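Local coordinates for protein possible glutathione S-transferase (Rhodopseudomonas palustris, PDB 3M8N) that probably conjugates glutathione to electrophilic substrates, the reaction of a glutathione S-transferase, at residues 4-9 with 16-21; 149-154 with 189-194. All blocks are in the same frame, centred on the assembly; numbering follows the deposited sequence.

Contact 1. Residues 4-9 with 16-21; sequences YKLYSM and YKVRLA
Arg19 reaches from the helix to Ser8 on the strand, its NE donating to Ser8 OG at 3.2 Å. The bond is nearly straight (167°), and OG lies in the guanidinium plane, at its edge. NH2 of Arg19 adds a weak second bond to the same OG, so two N-H groups share one hydroxyl. A bend at chi3 (-115°) turns the guanidinium toward the strand, and Tyr16 CA lies over one of its faces, toward the rim. NH2 also hydrogen-bonds weakly to Gln10 O in the connecting loop. The apolar half of this buried contact is Leu6 against Val18, with Leu6 CD1 3.7 Å from Val18 CG1. The other methyl, Leu6 CD2, touches Arg19 CG at 4.0 Å as the two chains cross at about a right angle. The axes of strand 4-8 and the helical segment 16-21 approach to 9.6 Å, at 147° between their N-to-C directions. Helix 13-24 thus runs back along the strand as the first crossover of the beta-alpha-beta unit completed by strand 29-33, in the thioredoxin-like N-terminal domain. Beyond the pair, Val18 touches Ile72 of helix 69-77, and Arg19 and Leu6 both touch Tyr29 of strand 29-33.

Contact 2. Residues 149-154 with 189-194; sequences TNDYFA and LRRVEQ
The guanidinium of Arg191 and the carboxylate of Asp151 lie stacked, their planes only 3° apart, with Asp151 CG 3.8 Å above the guanidinium plane and displaced toward its rim. Asp151 CA lies over one face of the same group. The stacking sets the character of the ion pair: Asp151 OD1 is 3.9 Å from Arg191 NH2 but well out of the guanidinium plane, so no N-H points at it and the attraction is a long one between charges. The hydrogen bond across the contact goes instead to the backbone, from Arg191 NH1 to Asp151 O at 2.9 Å, and its 118° angle at the hydrogen makes it weak. With Asp151 exposed to solvent, the ion pair is probably screened by water.

The ring of Tyr152 meets the aliphatic part of the arginine. Arg191 CD sits 4.0 Å from the ring centroid, an off-centre CH-pi contact, and the phenol oxygen extends past it, placing Tyr152 OH 3.6 Å from Arg191 CG. Ring and guanidinium planes are steeply inclined to each other, and the guanidinium, measured at Arg191 CZ, is too far from the ring for more than a weak cation-pi attraction. CG of Arg191 is anti to the backbone N (chi1 -159°) and chi2 is extended, which carries CD out to the ring before the bend at chi3 swings the guanidinium over Asp151.

The contact fastens the loop after helix 129-146 to the C-terminal end of helix 183-193, at the surface of the all-helical C-terminal domain. Tyr152 also touches Asp162 of helix 160-169, whose carboxylate accepts a hydrogen bond from Phe153 N. Phe153 meets Trp188 edge-to-face and Trp96 of helix 87-117, while Val192 packs on Tyr166 of helix 160-169.

From the N terminus, contact 1 closes first: strand 4-8 leads through a short loop into helix 13-24, with six residues between the paired segments. Contact 2 closes a longer excursion of 34 residues, leaving the loop after helix 129-146, passing through helix 160-169 and returning on helix 183-193. The two are in series and neither nest nor cross. Contact 1 ties strand to helix inside the N-terminal domain, whereas contact 2 ties loop to helix inside the C-terminal domain. Their centres are 21 Å apart and their nearest atoms about 5 Å apart, without touching. Tyr16 reaches toward the C-terminal domain, its ring meeting that of His170, which Leu189 also touches.

Contact 1. Residues 4-9 with 16-21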
loop_
_atom_site.group_PDB
_atom_site.type_symbol
_atom_site.label_atom_id
_atom_site.label_comp_id
_atom_site.label_asym_id
_atom_site.label_seq_id
_atom_site.Cartn_x
_atom_site.Cartn_y
_atom_site.Cartn_z
ATOM N N TYR A 4 -21.257 -10.168 2.148
ATOM C CA TYR A 4 -20.414 -9.708 1.054
ATOM C C TYR A 4 -20.181 -10.801 0.087
ATOM O O TYR A 4 -20.332 -11.981 0.418
ATOM C CB TYR A 4 -19.022 -9.286 1.537
ATOM C CG TYR A 4 -18.817 -8.690 2.927
ATOM C CD1 TYR A 4 -18.757 -7.305 3.124
ATOM C CD2 TYR A 4 -18.541 -9.505 4.002
ATOM C CE1 TYR A 4 -18.510 -6.795 4.350
ATOM C CE2 TYR A 4 -18.309 -8.987 5.196
ATOM C CZ TYR A 4 -18.280 -7.640 5.374
ATOM O OH TYR A 4 -18.063 -7.173 6.675
ATOM N N LYS A 5 -19.815 -10.377 -1.111
ATOM C CA LYS A 5 -19.356 -11.251 -2.157
ATOM C C LYS A 5 -17.891 -10.967 -2.398
ATOM O O LYS A 5 -17.545 -9.832 -2.668
ATOM C CB LYS A 5 -20.147 -10.996 -3.431
ATOM C CG LYS A 5 -20.126 -12.177 -4.363
ATOM C CD LYS A 5 -20.727 -11.888 -5.719
ATOM C CE LYS A 5 -22.133 -11.493 -5.635
ATOM N NZ LYS A 5 -22.791 -11.708 -6.963
ATOM N N LEU A 6 -17.035 -11.979 -2.287
ATOM C CA LEU A 6 -15.657 -11.896 -2.658
ATOM C C LEU A 6 -15.274 -12.689 -3.910
ATOM O O LEU A 6 -15.403 -13.904 -3.978
ATOM C CB LEU A 6 -14.775 -12.328 -1.491
ATOM C CG LEU A 6 -13.244 -12.210 -1.533
ATOM C CD1 LEU A 6 -12.780 -10.722 -1.440
ATOM C CD2 LEU A 6 -12.593 -13.062 -0.430
ATOM N N TYR A 7 -14.716 -11.981 -4.881
ATOM C CA TYR A 7 -14.103 -12.611 -6.024
ATOM C C TYR A 7 -12.669 -12.853 -5.645
ATOM O O TYR A 7 -11.952 -11.933 -5.250
ATOM C CB TYR A 7 -14.194 -11.717 -7.250
ATOM C CG TYR A 7 -15.620 -11.430 -7.714
ATOM C CD1 TYR A 7 -16.180 -12.118 -8.782
ATOM C CD2 TYR A 7 -16.395 -10.432 -7.087
ATOM C CE1 TYR A 7 -17.467 -11.836 -9.202
ATOM C CE2 TYR A 7 -17.656 -10.138 -7.492
ATOM C CZ TYR A 7 -18.199 -10.849 -8.542
ATOM O OH TYR A 7 -19.479 -10.541 -8.927
ATOM N N SER A 8 -12.276 -14.115 -5.731
ATOM C CA SER A 8 -11.083 -14.611 -5.059
ATOM C C SER A 8 -10.359 -15.647 -5.872
ATOM O O SER A 8 -10.948 -16.453 -6.498
ATOM C CB SER A 8 -11.466 -15.181 -3.662
ATOM O OG SER A 8 -10.420 -15.823 -3.007
HETATM N N MSE A 9 -9.054 -15.610 -5.853
HETATM C CA MSE A 9 -8.300 -16.717 -6.328
HETATM C C MSE A 9 -7.716 -17.497 -5.169
HETATM O O MSE A 9 -7.089 -16.964 -4.289
HETATM C CB MSE A 9 -7.200 -16.193 -7.217
HETATM C CG MSE A 9 -6.531 -17.262 -8.018
HETATM SE SE MSE A 9 -5.134 -16.488 -9.144
HETATM C CE MSE A 9 -3.778 -17.820 -8.818
ATOM N N TYR A 16 -5.870 -14.499 -0.410
ATOM C CA TYR A 16 -5.852 -15.188 0.848
ATOM C C TYR A 16 -5.827 -14.250 2.047
ATOM O O TYR A 16 -6.431 -14.546 3.045
ATOM C CB TYR A 16 -4.685 -16.147 0.917
ATOM C CG TYR A 16 -4.357 -16.676 2.332
ATOM C CD1 TYR A 16 -5.274 -17.414 3.050
ATOM C CD2 TYR A 16 -3.103 -16.449 2.916
ATOM C CE1 TYR A 16 -4.962 -17.902 4.349
ATOM C CE2 TYR A 16 -2.798 -16.931 4.209
ATOM C CZ TYR A 16 -3.733 -17.661 4.901
ATOM O OH TYR A 16 -3.443 -18.164 6.125
ATOM N N LYS A 17 -5.123 -13.122 1.976
ATOM C CA LYS A 17 -5.224 -12.075 3.020
ATOM C C LYS A 17 -6.669 -11.730 3.409
ATOM O O LYS A 17 -7.005 -11.668 4.581
ATOM C CB LYS A 17 -4.504 -10.795 2.597
ATOM C CG LYS A 17 -3.045 -10.876 2.652
ATOM C CD LYS A 17 -2.431 -10.210 1.449
ATOM C CE LYS A 17 -2.478 -8.822 1.595
ATOM N NZ LYS A 17 -1.244 -8.355 0.907
ATOM N N VAL A 18 -7.509 -11.495 2.413
ATOM C CA VAL A 18 -8.849 -11.094 2.631
ATOM C C VAL A 18 -9.667 -12.245 3.177
ATOM O O VAL A 18 -10.440 -12.060 4.082
ATOM C CB VAL A 18 -9.483 -10.609 1.371
ATOM C CG1 VAL A 18 -10.833 -10.250 1.707
ATOM C CG2 VAL A 18 -8.718 -9.388 0.775
ATOM N N ARG A 19 -9.512 -13.432 2.631
ATOM C CA ARG A 19 -10.136 -14.616 3.254
ATOM C C ARG A 19 -9.743 -14.847 4.714
ATOM O O ARG A 19 -10.543 -15.247 5.497
ATOM C CB ARG A 19 -9.762 -15.839 2.492
ATOM C CG ARG A 19 -10.476 -16.107 1.149
ATOM C CD ARG A 19 -10.072 -17.555 0.745
ATOM N NE ARG A 19 -9.312 -17.394 -0.438
ATOM C CZ ARG A 19 -8.089 -17.746 -0.732
ATOM N NH1 ARG A 19 -7.331 -18.492 0.016
ATOM N NH2 ARG A 19 -7.682 -17.327 -1.905
ATOM N N LEU A 20 -8.507 -14.595 5.073
ATOM C CA LEU A 20 -8.011 -14.788 6.411
ATOM C C LEU A 20 -8.694 -13.809 7.348
ATOM O O LEU A 20 -9.212 -14.217 8.402
ATOM C CB LEU A 20 -6.500 -14.598 6.465
ATOM C CG LEU A 20 -5.802 -14.797 7.804
ATOM C CD1 LEU A 20 -6.223 -16.166 8.409
ATOM C CD2 LEU A 20 -4.322 -14.686 7.660
ATOM N N ALA A 21 -8.722 -12.524 6.960
ATOM C CA ALA A 21 -9.462 -11.498 7.700
ATOM C C ALA A 21 -10.923 -11.872 7.892
ATOM O O ALA A 21 -11.404 -11.793 8.986
ATOM C CB ALA A 21 -9.327 -10.129 7.015
#

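Contact 2. Residues 149-154 with 189-194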
loop_
_atom_site.group_PDB
_atom_site.type_symbol
_atom_site.label_atom_id
_atom_site.label_comp_id
_atom_site.label_asym_id
_atom_site.label_seq_id
_atom_site.Cartn_x
_atom_site.Cartn_y
_atom_site.Cartn_z
ATOM N N THR A 149 11.695 -6.273 19.506
ATOM C CA THR A 149 11.048 -5.803 20.687
ATOM C C THR A 149 9.522 -5.686 20.569
ATOM O O THR A 149 8.928 -4.944 21.335
ATOM C CB THR A 149 11.620 -4.473 21.063
ATOM O OG1 THR A 149 11.396 -3.582 19.987
ATOM C CG2 THR A 149 13.122 -4.586 21.278
ATOM N N ASN A 150 8.881 -6.411 19.647
ATOM C CA ASN A 150 7.445 -6.317 19.455
ATOM C C ASN A 150 6.891 -7.667 19.096
ATOM O O ASN A 150 7.495 -8.406 18.350
ATOM C CB ASN A 150 7.142 -5.322 18.327
ATOM C CG ASN A 150 7.461 -3.892 18.705
ATOM O OD1 ASN A 150 6.805 -3.318 19.538
ATOM N ND2 ASN A 150 8.455 -3.308 18.082
ATOM N N ASP A 151 5.724 -8.010 19.615
ATOM C CA ASP A 151 5.089 -9.299 19.241
ATOM C C ASP A 151 4.229 -9.202 17.981
ATOM O O ASP A 151 4.000 -10.186 17.290
ATOM C CB ASP A 151 4.197 -9.843 20.384
ATOM C CG ASP A 151 4.997 -10.556 21.502
ATOM O OD1 ASP A 151 6.235 -10.538 21.446
ATOM O OD2 ASP A 151 4.370 -11.122 22.426
ATOM N N TYR A 152 3.727 -7.999 17.739
ATOM C CA TYR A 152 2.879 -7.681 16.577
ATOM C C TYR A 152 3.312 -6.399 15.957
ATOM O O TYR A 152 3.936 -5.559 16.626
ATOM C CB TYR A 152 1.418 -7.542 16.998
ATOM C CG TYR A 152 0.809 -8.802 17.564
ATOM C CD1 TYR A 152 0.326 -9.794 16.727
ATOM C CD2 TYR A 152 0.754 -9.003 18.958
ATOM C CE1 TYR A 152 -0.213 -10.942 17.255
ATOM C CE2 TYR A 152 0.219 -10.145 19.499
ATOM C CZ TYR A 152 -0.264 -11.106 18.657
ATOM O OH TYR A 152 -0.836 -12.244 19.210
ATOM N N PHE A 153 2.943 -6.213 14.693
ATOM C CA PHE A 153 3.459 -5.047 13.978
ATOM C C PHE A 153 2.930 -3.709 14.455
ATOM O O PHE A 153 3.667 -2.752 14.488
ATOM C CB PHE A 153 3.387 -5.211 12.454
ATOM C CG PHE A 153 4.453 -6.094 11.918
ATOM C CD1 PHE A 153 5.708 -5.582 11.625
ATOM C CD2 PHE A 153 4.243 -7.433 11.776
ATOM C CE1 PHE A 153 6.712 -6.400 11.197
ATOM C CE2 PHE A 153 5.218 -8.225 11.356
ATOM C CZ PHE A 153 6.456 -7.727 11.063
ATOM N N ALA A 154 1.678 -3.623 14.870
ATOM C CA ALA A 154 1.156 -2.326 15.315
ATOM C C ALA A 154 0.368 -2.482 16.587
ATOM O O ALA A 154 -0.323 -3.493 16.726
ATOM C CB ALA A 154 0.238 -1.708 14.186
ATOM N N LEU A 189 4.989 -15.569 12.770
ATOM C CA LEU A 189 4.153 -16.423 11.922
ATOM C C LEU A 189 3.380 -17.400 12.711
ATOM O O LEU A 189 2.206 -17.583 12.440
ATOM C CB LEU A 189 4.983 -17.170 10.860
ATOM C CG LEU A 189 5.765 -16.349 9.837
ATOM C CD1 LEU A 189 6.909 -17.163 9.232
ATOM C CD2 LEU A 189 4.800 -15.854 8.787
ATOM N N ARG A 190 4.035 -18.049 13.676
ATOM C CA ARG A 190 3.356 -19.015 14.541
ATOM C C ARG A 190 2.352 -18.316 15.397
ATOM O O ARG A 190 1.312 -18.856 15.618
ATOM C CB ARG A 190 4.329 -19.869 15.402
ATOM C CG ARG A 190 5.075 -21.010 14.593
ATOM C CD ARG A 190 6.061 -21.981 15.411
ATOM N NE ARG A 190 7.147 -21.230 16.067
ATOM C CZ ARG A 190 8.372 -20.998 15.563
ATOM N NH1 ARG A 190 8.748 -21.497 14.380
ATOM N NH2 ARG A 190 9.219 -20.255 16.253
ATOM N N ARG A 191 2.630 -17.106 15.872
ATOM C CA ARG A 191 1.660 -16.387 16.694
ATOM C C ARG A 191 0.378 -16.093 15.922
ATOM O O ARG A 191 -0.738 -16.286 16.411
ATOM C CB ARG A 191 2.326 -15.118 17.116
ATOM C CG ARG A 191 1.774 -14.471 18.279
ATOM C CD ARG A 191 2.613 -13.227 18.628
ATOM N NE ARG A 191 3.893 -13.595 19.197
ATOM C CZ ARG A 191 5.107 -13.376 18.687
ATOM N NH1 ARG A 191 5.313 -12.722 17.565
ATOM N NH2 ARG A 191 6.161 -13.842 19.351
ATOM N N VAL A 192 0.534 -15.675 14.688
ATOM C CA VAL A 192 -0.572 -15.490 13.773
ATOM C C VAL A 192 -1.352 -16.748 13.495
ATOM O O VAL A 192 -2.557 -16.766 13.567
ATOM C CB VAL A 192 -0.121 -14.827 12.432
ATOM C CG1 VAL A 192 -1.276 -14.757 11.487
ATOM C CG2 VAL A 192 0.368 -13.462 12.715
ATOM N N GLU A 193 -0.664 -17.811 13.161
ATOM C CA GLU A 193 -1.310 -19.112 13.049
ATOM C C GLU A 193 -2.052 -19.641 14.291
ATOM O O GLU A 193 -2.845 -20.493 14.130
ATOM C CB GLU A 193 -0.340 -20.148 12.493
ATOM C CG GLU A 193 0.312 -19.687 11.264
ATOM C CD GLU A 193 1.621 -20.280 11.021
ATOM O OE1 GLU A 193 2.135 -21.050 11.848
ATOM O OE2 GLU A 193 2.176 -19.982 9.968
ATOM N N GLN A 194 -1.802 -19.131 15.496
ATOM C CA GLN A 194 -2.439 -19.700 16.668
ATOM C C GLN A 194 -3.583 -18.870 17.132
ATOM O O GLN A 194 -4.180 -19.223 18.167
ATOM C CB GLN A 194 -1.530 -19.906 17.892
ATOM C CG GLN A 194 -0.100 -20.114 17.623
ATOM C CD GLN A 194 0.402 -21.543 17.600
ATOM O OE1 GLN A 194 0.171 -22.268 16.639
ATOM N NE2 GLN A 194 1.226 -21.896 18.593
#